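Local coordinates for GH59 galactosidase (PDB 2V4V), which is probably a galactosidase whose family 6 carbohydrate-binding module, the part described here, binds xylose and probably directs the enzyme to plant cell wall polysaccharides, at residues Gln19-Ser24 / Leu119-Trp124; Gly27-Phe32 / Gln90-Ala95; Ile66-Asp71 / Thr76-Cys81; Cys23-Glu28 / Gln54-Ser59. All coordinates share one frame; numbering follows the deposited sequence.

Contact 1: residues Gln19-Ser24 / Leu119-Trp124; sequences QTETCS and LFNLNW. With NA (sodium ion), chain C; XYP (beta-D-xylopyranose), chain B.
Glu21 and Asn121 approach one another at about a right angle, with carboxylate and amide planes 86° apart, and their ends meet beside the bound beta-D-xylopyranose. Glu21 CG sits between the backbone N and the carbonyl carbon (chi1 59°), and the extended chain beyond it carries the carboxylate out to the sugar. There OE1 accepts a hydrogen bond from O2 of the xylose at 3.1 Å, and OE2 lies 2.6 Å from its O3. A carboxylate suits this place because its two oxygens can address two neighbouring hydroxyls of one sugar ring. Asn121 is the second pocket residue of this contact, with an amide that can offer both a donor and an acceptor.

Two residues further along each segment, Cys23 SG lies 3.6 Å from Asn123 ND2. With the sulfur opposite its own backbone N (chi1 176°), the short side chain points at the amide, to which it offers a small, polarisable neighbour. That ND2 is hydrogen-bonded to Glu25, while the same asparagine holds the sodium ion through its side-chain OD1, at 2.4 Å, and its backbone O, also at 2.4 Å. Glu8, Glu10 and Glu28 complete the protein part of the metal site.

Strand 19-22 pairs with strand 28-31 in a two-stranded antiparallel sheet, and Cys23 lies in the loop just after it. Strand 121-128 runs between strands 7-8 and 52-59 of the four-stranded sheet, and Tyr92 of strand 91-98 packs against Cys23, Asn121 and Asn123.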
loop_
_atom_site.group_PDB
_atom_site.type_symbol
_atom_site.label_atom_id
_atom_site.label_comp_id
_atom_site.label_asym_id
_atom_site.label_seq_id
_atom_site.Cartn_x
_atom_site.Cartn_y
_atom_site.Cartn_z
ATOM N N GLN A 19 -0.554 -10.513 7.578
ATOM C CA GLN A 19 -1.798 -11.199 7.944
ATOM C C GLN A 19 -2.923 -10.191 7.945
ATOM O O GLN A 19 -2.678 -9.033 8.326
ATOM C CB GLN A 19 -1.704 -11.827 9.329
ATOM C CG GLN A 19 -0.483 -12.680 9.513
ATOM C CD GLN A 19 -0.285 -13.086 10.960
ATOM O OE1 GLN A 19 -1.284 -13.370 11.677
ATOM N NE2 GLN A 19 0.993 -13.112 11.414
ATOM N N THR A 20 -4.103 -10.613 7.469
ATOM C CA THR A 20 -5.269 -9.747 7.512
ATOM C C THR A 20 -5.951 -9.878 8.871
ATOM O O THR A 20 -5.941 -10.956 9.503
ATOM C CB THR A 20 -6.304 -10.138 6.431
ATOM O OG1 THR A 20 -6.551 -11.549 6.490
ATOM C CG2 THR A 20 -5.720 -9.757 5.052
ATOM N N GLU A 21 -6.584 -8.783 9.288
ATOM C CA GLU A 21 -7.240 -8.702 10.600
ATOM C C GLU A 21 -8.398 -7.726 10.557
ATOM O O GLU A 21 -8.542 -6.944 9.584
ATOM C CB GLU A 21 -6.261 -8.316 11.695
ATOM C CG GLU A 21 -5.614 -6.962 11.387
ATOM C CD GLU A 21 -4.658 -6.465 12.464
ATOM O OE1 GLU A 21 -4.558 -7.074 13.577
ATOM O OE2 GLU A 21 -4.036 -5.418 12.178
ATOM N N THR A 22 -9.195 -7.711 11.638
ATOM C CA THR A 22 -10.382 -6.845 11.716
ATOM C C THR A 22 -9.914 -5.406 11.814
ATOM O O THR A 22 -9.072 -5.089 12.648
ATOM C CB THR A 22 -11.182 -7.151 12.989
ATOM O OG1 THR A 22 -11.470 -8.556 13.040
ATOM C CG2 THR A 22 -12.501 -6.368 13.017
ATOM N N CYS A 23 -10.490 -4.565 10.958
ATOM C CA CYS A 23 -10.153 -3.145 10.916
ATOM C C CYS A 23 -11.206 -2.342 11.684
ATOM O O CYS A 23 -12.401 -2.547 11.460
ATOM C CB CYS A 23 -10.108 -2.679 9.473
ATOM S SG CYS A 23 -9.803 -0.894 9.228
ATOM N N SER A 24 -10.772 -1.462 12.608
ATOM C CA SER A 24 -11.710 -0.660 13.410
ATOM C C SER A 24 -12.655 0.193 12.569
ATOM O O SER A 24 -13.766 0.509 13.031
ATOM C CB SER A 24 -10.928 0.304 14.309
ATOM O OG SER A 24 -10.328 1.327 13.469
ATOM N N LEU A 119 5.463 -1.871 11.159
ATOM C CA LEU A 119 5.506 -0.561 10.521
ATOM C C LEU A 119 4.143 0.175 10.513
ATOM O O LEU A 119 4.027 1.330 11.016
ATOM C CB LEU A 119 6.038 -0.690 9.086
ATOM C CG LEU A 119 7.396 -1.404 8.971
ATOM C CD1 LEU A 119 7.764 -1.394 7.542
ATOM C CD2 LEU A 119 8.511 -0.801 9.784
ATOM N N PHE A 120 3.135 -0.442 9.893
ATOM C CA PHE A 120 1.808 0.207 9.816
ATOM C C PHE A 120 0.824 -0.865 9.365
ATOM O O PHE A 120 1.255 -1.996 8.977
ATOM C CB PHE A 120 1.801 1.363 8.779
ATOM C CG PHE A 120 2.583 1.040 7.479
ATOM C CD1 PHE A 120 2.059 0.204 6.487
ATOM C CD2 PHE A 120 3.901 1.527 7.318
ATOM C CE1 PHE A 120 2.852 -0.112 5.339
ATOM C CE2 PHE A 120 4.672 1.230 6.194
ATOM C CZ PHE A 120 4.144 0.430 5.207
ATOM N N ASN A 121 -0.466 -0.546 9.522
ATOM C CA ASN A 121 -1.577 -1.374 8.996
ATOM C C ASN A 121 -2.154 -0.629 7.778
ATOM O O ASN A 121 -2.212 0.623 7.783
ATOM C CB ASN A 121 -2.692 -1.521 10.047
ATOM C CG ASN A 121 -2.282 -2.350 11.238
ATOM O OD1 ASN A 121 -2.892 -2.261 12.346
ATOM N ND2 ASN A 121 -1.232 -3.123 11.057
ATOM N N LEU A 122 -2.608 -1.391 6.772
ATOM C CA LEU A 122 -3.104 -0.777 5.519
ATOM C C LEU A 122 -4.530 -1.245 5.325
ATOM O O LEU A 122 -4.767 -2.440 5.252
ATOM C CB LEU A 122 -2.220 -1.201 4.317
ATOM C CG LEU A 122 -2.658 -0.779 2.919
ATOM C CD1 LEU A 122 -2.560 0.772 2.746
ATOM C CD2 LEU A 122 -1.707 -1.464 1.934
ATOM N N ASN A 123 -5.462 -0.290 5.254
ATOM C CA ASN A 123 -6.864 -0.611 5.082
ATOM C C ASN A 123 -7.231 -0.728 3.589
ATOM O O ASN A 123 -7.710 -1.761 3.109
ATOM C CB ASN A 123 -7.694 0.470 5.801
ATOM C CG ASN A 123 -9.194 0.250 5.694
ATOM O OD1 ASN A 123 -9.675 -0.721 5.073
ATOM N ND2 ASN A 123 -9.962 1.168 6.299
ATOM N N TRP A 124 -6.922 0.317 2.824
ATOM C CA TRP A 124 -7.197 0.352 1.384
ATOM C C TRP A 124 -6.260 1.388 0.750
ATOM O O TRP A 124 -5.591 2.119 1.457
ATOM C CB TRP A 124 -8.686 0.662 1.091
ATOM C CG TRP A 124 -9.208 1.936 1.668
ATOM C CD1 TRP A 124 -9.891 2.076 2.846
ATOM C CD2 TRP A 124 -9.086 3.259 1.126
ATOM N NE1 TRP A 124 -10.215 3.381 3.075
ATOM C CE2 TRP A 124 -9.746 4.132 2.020
ATOM C CE3 TRP A 124 -8.546 3.779 -0.067
ATOM C CZ2 TRP A 124 -9.825 5.514 1.799
ATOM C CZ3 TRP A 124 -8.602 5.158 -0.277
ATOM C CH2 TRP A 124 -9.263 5.999 0.644
HETATM NA NA NA C . -9.629 -2.897 3.977
HETATM O O1 XYP B . -0.533 -6.832 17.736
HETATM C C1 XYP B . -0.380 -6.590 16.346
HETATM C C2 XYP B . -1.607 -5.797 15.923
HETATM C C3 XYP B . -1.514 -5.449 14.448
HETATM C C4 XYP B . -0.152 -4.836 14.132
HETATM C C5 XYP B . 0.977 -5.696 14.717
HETATM O O2 XYP B . -2.805 -6.551 16.063
HETATM O O3 XYP B . -2.554 -4.560 14.074
HETATM O O4 XYP B . 0.054 -4.736 12.741
HETATM O O5 XYP B . 0.769 -5.870 16.101
HETATM O O HOH W 1 -11.907 -3.865 4.063
#

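Contact 2: residues Gly27-Phe32 / Gln90-Ala95; sequences GEDVGF and QTYTDA. With NA (sodium ion), chain C; XYP (beta-D-xylopyranose), chain B.
Behind the sugar-binding cleft of this family 6 module, a beta-sandwich, the buried carboxylate of Asp29 meets the side chains of Gln90 and Tyr92. Gln90 stands where the chain turns a corner into strand 91-98. Its side chain bends at chi2 (-68°), and it comes towards Asp29 from the opposite direction. The NE2-H then points almost straight at Asp29 OD1, 3.0 Å away with an angle of 168° at the hydrogen. Asp29 OD1 lies in the amide plane of Gln90, whereas the amide nitrogen reaches OD1 from above the carboxylate plane. Glutamine suits the spot because its amide does two jobs: while NE2 gives to Asp29, OE1 accepts from Tyr92 OH at 2.8 Å. With that bond made, the phenol oxygen lies 3.0 Å from Asp29 OD1, a close approach whose angle is too poor for a hydrogen bond, the proton being spent on Gln90.

The other carboxylate oxygen, Asp29 OD2, lies near Glu21 OE2, so the two acids may shift one another's ionisation. It would also crowd a CB on residue 31, which suits glycine there.

Residues 27-32 serve both ligands. The sodium ion is bound by Glu28 O at 2.4 Å. Just past the strand, the xylose lies over one face of the Phe32 ring, displaced towards its rim, and Phe32 N donates to the sugar's O4 at 3.0 Å.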
loop_
_atom_site.group_PDB
_atom_site.type_symbol
_atom_site.label_atom_id
_atom_site.label_comp_id
_atom_site.label_asym_id
_atom_site.label_seq_id
_atom_site.Cartn_x
_atom_site.Cartn_y
_atom_site.Cartn_z
ATOM N N GLY A 27 -14.468 -3.621 7.791
ATOM C CA GLY A 27 -13.716 -4.487 6.899
ATOM C C GLY A 27 -12.412 -4.927 7.581
ATOM O O GLY A 27 -12.388 -5.148 8.797
ATOM N N GLU A 28 -11.351 -5.039 6.783
ATOM C CA GLU A 28 -10.076 -5.638 7.220
ATOM C C GLU A 28 -8.919 -4.717 6.939
ATOM O O GLU A 28 -9.007 -3.867 6.036
ATOM C CB GLU A 28 -9.800 -6.912 6.474
ATOM C CG GLU A 28 -11.024 -7.837 6.409
ATOM C CD GLU A 28 -10.679 -9.169 5.805
ATOM O OE1 GLU A 28 -11.438 -9.528 4.853
ATOM O OE2 GLU A 28 -9.689 -9.819 6.269
ATOM N N ASP A 29 -7.845 -4.888 7.712
ATOM C CA ASP A 29 -6.567 -4.284 7.327
ATOM C C ASP A 29 -5.503 -5.365 7.139
ATOM O O ASP A 29 -5.576 -6.450 7.751
ATOM C CB ASP A 29 -6.084 -3.221 8.346
ATOM C CG ASP A 29 -5.838 -3.817 9.727
ATOM O OD1 ASP A 29 -6.808 -3.815 10.545
ATOM O OD2 ASP A 29 -4.663 -4.295 9.963
ATOM N N VAL A 30 -4.512 -5.027 6.308
ATOM C CA VAL A 30 -3.306 -5.811 6.236
ATOM C C VAL A 30 -2.433 -5.301 7.364
ATOM O O VAL A 30 -2.062 -4.103 7.413
ATOM C CB VAL A 30 -2.612 -5.619 4.875
ATOM C CG1 VAL A 30 -1.189 -6.022 4.936
ATOM C CG2 VAL A 30 -3.363 -6.438 3.822
ATOM N N GLY A 31 -2.143 -6.218 8.291
ATOM C CA GLY A 31 -1.271 -5.895 9.422
ATOM C C GLY A 31 -0.092 -6.866 9.539
ATOM O O GLY A 31 0.195 -7.640 8.633
ATOM N N PHE A 32 0.561 -6.805 10.698
ATOM C CA PHE A 32 1.779 -7.580 10.952
ATOM C C PHE A 32 2.819 -7.324 9.864
ATOM O O PHE A 32 3.419 -8.254 9.324
ATOM C CB PHE A 32 1.431 -9.058 11.095
ATOM C CG PHE A 32 0.305 -9.288 12.105
ATOM C CD1 PHE A 32 0.588 -9.637 13.459
ATOM C CD2 PHE A 32 -1.015 -9.122 11.745
ATOM C CE1 PHE A 32 -0.416 -9.806 14.376
ATOM C CE2 PHE A 32 -2.014 -9.314 12.684
ATOM C CZ PHE A 32 -1.705 -9.666 13.994
ATOM N N GLN A 90 -5.207 1.029 15.220
ATOM C CA GLN A 90 -6.538 1.098 14.595
ATOM C C GLN A 90 -7.126 2.520 14.519
ATOM O O GLN A 90 -8.338 2.678 14.411
ATOM C CB GLN A 90 -7.506 0.111 15.288
ATOM C CG GLN A 90 -7.091 -1.363 15.168
ATOM C CD GLN A 90 -7.189 -1.888 13.717
ATOM O OE1 GLN A 90 -7.896 -1.305 12.870
ATOM N NE2 GLN A 90 -6.498 -2.990 13.441
ATOM N N THR A 91 -6.240 3.537 14.513
ATOM C CA THR A 91 -6.632 4.909 14.211
ATOM C C THR A 91 -5.944 5.281 12.901
ATOM O O THR A 91 -4.710 5.300 12.851
ATOM C CB THR A 91 -6.138 5.828 15.313
ATOM O OG1 THR A 91 -6.820 5.498 16.541
ATOM C CG2 THR A 91 -6.343 7.305 14.929
ATOM N N TYR A 92 -6.760 5.460 11.858
ATOM C CA TYR A 92 -6.251 5.602 10.477
ATOM C C TYR A 92 -6.165 7.051 10.039
ATOM O O TYR A 92 -6.875 7.924 10.542
ATOM C CB TYR A 92 -7.063 4.775 9.473
ATOM C CG TYR A 92 -6.965 3.291 9.742
ATOM C CD1 TYR A 92 -6.187 2.467 8.937
ATOM C CD2 TYR A 92 -7.613 2.715 10.870
ATOM C CE1 TYR A 92 -6.070 1.113 9.179
ATOM C CE2 TYR A 92 -7.508 1.340 11.139
ATOM C CZ TYR A 92 -6.700 0.543 10.300
ATOM O OH TYR A 92 -6.539 -0.827 10.512
ATOM N N THR A 93 -5.297 7.255 9.060
ATOM C CA THR A 93 -5.161 8.536 8.382
ATOM C C THR A 93 -4.809 8.282 6.907
ATOM O O THR A 93 -4.726 7.119 6.495
ATOM C CB THR A 93 -4.103 9.382 9.056
ATOM O OG1 THR A 93 -4.239 10.755 8.632
ATOM C CG2 THR A 93 -2.699 8.823 8.804
ATOM N N ASP A 94 -4.685 9.352 6.115
ATOM C CA ASP A 94 -4.333 9.228 4.702
ATOM C C ASP A 94 -2.849 9.546 4.507
ATOM O O ASP A 94 -2.360 10.642 4.845
ATOM C CB ASP A 94 -5.147 10.201 3.848
ATOM C CG ASP A 94 -6.647 9.881 3.794
ATOM O OD1 ASP A 94 -7.113 8.774 4.151
ATOM O OD2 ASP A 94 -7.380 10.772 3.300
ATOM N N ALA A 95 -2.128 8.586 3.945
ATOM C CA ALA A 95 -0.733 8.818 3.546
ATOM C C ALA A 95 -0.777 9.029 2.045
ATOM O O ALA A 95 -1.589 8.372 1.337
ATOM C CB ALA A 95 0.147 7.611 3.929
HETATM NA NA NA C . -9.629 -2.897 3.977
HETATM O O1 XYP B . -0.533 -6.832 17.736
HETATM C C1 XYP B . -0.380 -6.590 16.346
HETATM C C2 XYP B . -1.607 -5.797 15.923
HETATM C C3 XYP B . -1.514 -5.449 14.448
HETATM C C4 XYP B . -0.152 -4.836 14.132
HETATM C C5 XYP B . 0.977 -5.696 14.717
HETATM O O2 XYP B . -2.805 -6.551 16.063
HETATM O O3 XYP B . -2.554 -4.560 14.074
HETATM O O4 XYP B . 0.054 -4.736 12.741
HETATM O O5 XYP B . 0.769 -5.870 16.101
HETATM O O HOH W 1 -11.907 -3.865 4.063
#

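Contact 3: residues Ile66-Asp71 / Thr76-Cys81; sequences IEIRLD and TLIGTC
Strands 66-70 and 77-81 run antiparallel, their axes 4.7 Å apart at closest approach and 168° between their directions, as the two arms of a beta hairpin. Ile66 and Cys81 form a hydrogen-bonded pair, but towards the turn the register slips by one residue: Ile68 faces both Ile78 and Gly79 in a beta bulge. Ile78 N gives to Ile68 O at 2.8 Å, and Ile68 N gives to Gly79 O.

The bulge lets Ile78 take part in the hydrophobic layer. Its CG1 branch touches Ile68 CG2 at 3.6 Å, crossing it at about a right angle, and its CG2 branch meets Leu70 CD1 at 3.7 Å. Gly79 suits its place because a CB there would sit tightly against Ile68 CD1.

Glu67, Arg69, Leu77 and Thr80 share the other face. Leu77 CD1 lies 4.0 Å above the centre of the Arg69 guanidinium, whose NE and NH2 both grip Glu67 OE1, side-on and from one face of the carboxylate. Lys113 adds a salt bridge to that oxygen. Glu67 OE2 is linked to Thr80 OG1 through a water.

Strand 64-70 lies between strands 105-113 and 77-83, the latter at the edge of the five-stranded sheet. Across the sandwich, Ile68 and Cys81 pack on Phe53 and Cys97, from strands 52-59 and 91-98 of the opposing sheet.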
loop_
_atom_site.group_PDB
_atom_site.type_symbol
_atom_site.label_atom_id
_atom_site.label_comp_id
_atom_site.label_asym_id
_atom_site.label_seq_id
_atom_site.Cartn_x
_atom_site.Cartn_y
_atom_site.Cartn_z
ATOM N N ILE A 66 5.837 2.842 1.883
ATOM C CA ILE A 66 5.236 1.878 0.951
ATOM C C ILE A 66 5.883 2.140 -0.389
ATOM O O ILE A 66 5.651 3.172 -0.993
ATOM C CB ILE A 66 3.707 2.060 0.800
ATOM C CG1 ILE A 66 2.998 1.994 2.169
ATOM C CG2 ILE A 66 3.154 1.036 -0.210
ATOM C CD1 ILE A 66 1.511 2.310 2.115
ATOM N N GLU A 67 6.758 1.243 -0.806
ATOM C CA GLU A 67 7.353 1.347 -2.128
ATOM C C GLU A 67 6.383 0.764 -3.124
ATOM O O GLU A 67 5.899 -0.369 -2.948
ATOM C CB GLU A 67 8.689 0.603 -2.185
ATOM C CG GLU A 67 9.795 1.371 -1.446
ATOM C CD GLU A 67 11.181 0.704 -1.536
ATOM O OE1 GLU A 67 11.262 -0.435 -1.990
ATOM O OE2 GLU A 67 12.166 1.356 -1.113
ATOM N N ILE A 68 6.093 1.521 -4.177
ATOM C CA ILE A 68 5.119 1.051 -5.147
ATOM C C ILE A 68 5.917 0.586 -6.372
ATOM O O ILE A 68 6.472 1.430 -7.085
ATOM C CB ILE A 68 4.184 2.187 -5.603
ATOM C CG1 ILE A 68 3.452 2.801 -4.404
ATOM C CG2 ILE A 68 3.141 1.683 -6.598
ATOM C CD1 ILE A 68 3.029 4.249 -4.637
ATOM N N ARG A 69 5.933 -0.744 -6.604
ATOM C CA ARG A 69 6.780 -1.317 -7.630
ATOM C C ARG A 69 5.918 -2.090 -8.643
ATOM O O ARG A 69 4.854 -2.603 -8.302
ATOM C CB ARG A 69 7.802 -2.269 -6.997
ATOM C CG ARG A 69 8.898 -1.482 -6.230
ATOM C CD ARG A 69 9.914 -2.394 -5.543
ATOM N NE ARG A 69 10.866 -1.603 -4.779
ATOM C CZ ARG A 69 11.920 -0.964 -5.300
ATOM N NH1 ARG A 69 12.197 -1.022 -6.622
ATOM N NH2 ARG A 69 12.731 -0.259 -4.484
ATOM N N LEU A 70 6.355 -2.103 -9.913
ATOM C CA LEU A 70 5.549 -2.755 -10.931
ATOM C C LEU A 70 6.127 -4.095 -11.323
ATOM O O LEU A 70 7.312 -4.232 -11.624
ATOM C CB LEU A 70 5.455 -1.862 -12.174
ATOM C CG LEU A 70 4.760 -0.520 -11.982
ATOM C CD1 LEU A 70 4.750 0.285 -13.315
ATOM C CD2 LEU A 70 3.360 -0.670 -11.399
ATOM N N ASP A 71 5.231 -5.072 -11.360
ATOM C CA ASP A 71 5.450 -6.374 -11.969
ATOM C C ASP A 71 6.364 -7.379 -11.248
ATOM O O ASP A 71 6.352 -8.513 -11.549
ATOM C CB ASP A 71 5.734 -6.223 -13.468
ATOM C CG ASP A 71 4.573 -5.522 -14.210
ATOM O OD1 ASP A 71 3.438 -5.891 -13.977
ATOM O OD2 ASP A 71 4.909 -4.669 -15.008
ATOM N N THR A 76 10.535 -2.097 -11.155
ATOM C CA THR A 76 10.587 -0.661 -11.328
ATOM C C THR A 76 9.737 0.082 -10.290
ATOM O O THR A 76 8.563 -0.214 -10.129
ATOM C CB THR A 76 10.073 -0.325 -12.718
ATOM O OG1 THR A 76 10.822 -1.108 -13.652
ATOM C CG2 THR A 76 10.265 1.173 -13.073
ATOM N N LEU A 77 10.382 1.048 -9.637
ATOM C CA LEU A 77 9.723 1.876 -8.625
ATOM C C LEU A 77 8.970 3.026 -9.279
ATOM O O LEU A 77 9.536 3.729 -10.125
ATOM C CB LEU A 77 10.798 2.439 -7.664
ATOM C CG LEU A 77 10.344 3.221 -6.414
ATOM C CD1 LEU A 77 9.570 2.354 -5.394
ATOM C CD2 LEU A 77 11.541 3.821 -5.756
ATOM N N ILE A 78 7.708 3.238 -8.877
ATOM C CA ILE A 78 6.970 4.378 -9.417
ATOM C C ILE A 78 6.556 5.390 -8.343
ATOM O O ILE A 78 6.081 6.474 -8.673
ATOM C CB ILE A 78 5.759 3.959 -10.274
ATOM C CG1 ILE A 78 4.714 3.254 -9.390
ATOM C CG2 ILE A 78 6.236 3.096 -11.399
ATOM C CD1 ILE A 78 3.377 2.964 -10.071
ATOM N N GLY A 79 6.793 5.056 -7.064
ATOM C CA GLY A 79 6.586 6.026 -6.008
ATOM C C GLY A 79 6.924 5.429 -4.673
ATOM O O GLY A 79 6.981 4.201 -4.562
ATOM N N THR A 80 7.123 6.280 -3.660
ATOM C CA THR A 80 7.415 5.801 -2.311
ATOM C C THR A 80 6.546 6.634 -1.395
ATOM O O THR A 80 6.718 7.869 -1.312
ATOM C CB THR A 80 8.922 6.013 -1.960
ATOM O OG1 THR A 80 9.723 5.295 -2.916
ATOM C CG2 THR A 80 9.224 5.443 -0.572
ATOM N N CYS A 81 5.602 5.962 -0.725
ATOM C CA CYS A 81 4.596 6.691 0.068
ATOM C C CYS A 81 5.059 6.695 1.524
ATOM O O CYS A 81 5.139 5.624 2.152
ATOM C CB CYS A 81 3.287 5.937 0.016
ATOM S SG CYS A 81 1.935 6.958 0.701
HETATM O O HOH W 2 12.107 4.165 -2.030
#

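Contact 4: residues Cys23-Glu28 / Gln54-Ser59; sequences CSEGGE and QARVAS. With NA (sodium ion), chain C.
Arg56 bends at chi2 (70°) and then runs straight to its guanidinium, while Glu25, extended beyond CG, reaches out from its loop to meet it. The side chains cross at about a right angle, but the carboxylate and guanidinium end up nearly coplanar, 13° apart. This is the side-on, two-pronged salt bridge: Arg56 NE gives to Glu25 OE1 at 3.1 Å, and Arg56 NH2 gives to Glu25 OE2 at 2.7 Å, the latter almost straight (173°). Each oxygen uses its syn lone pair, and each lies close to the guanidinium plane. With one bond to either oxygen, the carboxylate is held against rotation. Arginine and glutamate suit the two places because both span a wide gap between backbones and end in flat groups of matching spacing.

The guanidinium has a further partner: Arg56 NH1 forms a salt bridge with Asp94.

Glu25 is presented by a type I turn from Cys23 to Gly26, closed by a 2.9 Å bond from Gly26 N to Cys23 O. The positive phi of Gly26 and of Gly27 fits glycine. A weak bond also runs from Glu25 N to Cys23 SG.

The turn joins strands 19-22 and 28-31, and the salt bridge ties it to strand 52-59. That strand runs between 121-128 and 91-98 in the four-stranded sheet, and Tyr92 of strand 91-98 touches both Glu25 and Arg56.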
loop_
_atom_site.group_PDB
_atom_site.type_symbol
_atom_site.label_atom_id
_atom_site.label_comp_id
_atom_site.label_asym_id
_atom_site.label_seq_id
_atom_site.Cartn_x
_atom_site.Cartn_y
_atom_site.Cartn_z
ATOM N N CYS A 23 -10.490 -4.565 10.958
ATOM C CA CYS A 23 -10.153 -3.145 10.916
ATOM C C CYS A 23 -11.206 -2.342 11.684
ATOM O O CYS A 23 -12.401 -2.547 11.460
ATOM C CB CYS A 23 -10.108 -2.679 9.473
ATOM S SG CYS A 23 -9.803 -0.894 9.228
ATOM N N SER A 24 -10.772 -1.462 12.608
ATOM C CA SER A 24 -11.710 -0.660 13.410
ATOM C C SER A 24 -12.655 0.193 12.569
ATOM O O SER A 24 -13.766 0.509 13.031
ATOM C CB SER A 24 -10.928 0.304 14.309
ATOM O OG SER A 24 -10.328 1.327 13.469
ATOM N N GLU A 25 -12.224 0.596 11.368
ATOM C CA GLU A 25 -13.043 1.452 10.491
ATOM C C GLU A 25 -14.023 0.623 9.662
ATOM O O GLU A 25 -14.772 1.188 8.849
ATOM C CB GLU A 25 -12.175 2.239 9.484
ATOM C CG GLU A 25 -11.054 2.955 10.022
ATOM C CD GLU A 25 -10.572 4.021 9.060
ATOM O OE1 GLU A 25 -10.182 3.689 7.881
ATOM O OE2 GLU A 25 -10.556 5.173 9.543
ATOM N N GLY A 26 -14.027 -0.712 9.867
ATOM C CA GLY A 26 -14.855 -1.628 9.083
ATOM C C GLY A 26 -13.999 -2.418 8.124
ATOM O O GLY A 26 -12.915 -1.958 7.698
ATOM N N GLY A 27 -14.468 -3.621 7.791
ATOM C CA GLY A 27 -13.716 -4.487 6.899
ATOM C C GLY A 27 -12.412 -4.927 7.581
ATOM O O GLY A 27 -12.388 -5.148 8.797
ATOM N N GLU A 28 -11.351 -5.039 6.783
ATOM C CA GLU A 28 -10.076 -5.638 7.220
ATOM C C GLU A 28 -8.919 -4.717 6.939
ATOM O O GLU A 28 -9.007 -3.867 6.036
ATOM C CB GLU A 28 -9.800 -6.912 6.474
ATOM C CG GLU A 28 -11.024 -7.837 6.409
ATOM C CD GLU A 28 -10.679 -9.169 5.805
ATOM O OE1 GLU A 28 -11.438 -9.528 4.853
ATOM O OE2 GLU A 28 -9.689 -9.819 6.269
ATOM N N GLN A 54 -2.802 7.277 -2.700
ATOM C CA GLN A 54 -3.374 7.564 -1.392
ATOM C C GLN A 54 -3.583 6.240 -0.696
ATOM O O GLN A 54 -4.201 5.323 -1.265
ATOM C CB GLN A 54 -4.699 8.320 -1.582
ATOM C CG GLN A 54 -5.469 8.677 -0.312
ATOM C CD GLN A 54 -6.890 9.156 -0.619
ATOM O OE1 GLN A 54 -7.408 8.962 -1.736
ATOM N NE2 GLN A 54 -7.547 9.737 0.384
ATOM N N ALA A 55 -3.060 6.135 0.526
ATOM C CA ALA A 55 -3.247 4.906 1.310
ATOM C C ALA A 55 -3.857 5.221 2.674
ATOM O O ALA A 55 -3.477 6.207 3.323
ATOM C CB ALA A 55 -1.908 4.216 1.510
ATOM N N ARG A 56 -4.811 4.366 3.082
ATOM C CA ARG A 56 -5.473 4.539 4.387
ATOM C C ARG A 56 -4.743 3.662 5.414
ATOM O O ARG A 56 -4.801 2.449 5.309
ATOM C CB ARG A 56 -6.948 4.128 4.255
ATOM C CG ARG A 56 -7.792 4.414 5.461
ATOM C CD ARG A 56 -7.982 5.935 5.614
ATOM N NE ARG A 56 -8.773 6.190 6.816
ATOM C CZ ARG A 56 -8.998 7.403 7.328
ATOM N NH1 ARG A 56 -8.508 8.494 6.716
ATOM N NH2 ARG A 56 -9.705 7.511 8.455
ATOM N N VAL A 57 -4.005 4.298 6.317
ATOM C CA VAL A 57 -3.014 3.594 7.139
ATOM C C VAL A 57 -3.084 3.964 8.614
ATOM O O VAL A 57 -3.527 5.070 8.970
ATOM C CB VAL A 57 -1.587 3.922 6.685
ATOM C CG1 VAL A 57 -1.239 3.167 5.374
ATOM C CG2 VAL A 57 -1.429 5.438 6.521
ATOM N N ALA A 58 -2.666 3.031 9.466
ATOM C CA ALA A 58 -2.611 3.264 10.917
ATOM C C ALA A 58 -1.247 2.769 11.423
ATOM O O ALA A 58 -0.659 1.842 10.829
ATOM C CB ALA A 58 -3.702 2.477 11.640
ATOM N N SER A 59 -0.730 3.375 12.502
ATOM C CA SER A 59 0.492 2.805 13.060
ATOM C C SER A 59 0.691 3.235 14.496
ATOM O O SER A 59 0.620 4.466 14.789
ATOM C CB SER A 59 1.732 3.300 12.281
ATOM O OG SER A 59 2.916 2.912 12.952
HETATM NA NA NA C . -9.629 -2.897 3.977
HETATM O O HOH W 1 -11.907 -3.865 4.063
#

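Overall arrangement
Contacts 1, 2 and 4 form one cluster, their centres 3 to 5 Å apart. They fasten the small hairpin of strands 19-22 and 28-31, with its connecting loop, to strands 121-128, 91-98 and 52-59 of the four-stranded sheet. Xylose lies by contacts 1 and 2, while all three reach the sodium site. Contact 3 lies about 20 Å away, across the chain's centre, at the edge of the five-stranded sheet. Along the chain it follows contact 4 and is nested within the loops closed by contacts 1 and 2. Phe120 on Ile66 and Ala95 on Cys81 meet in the sandwich, so the two groups are joined through the core between the sheets.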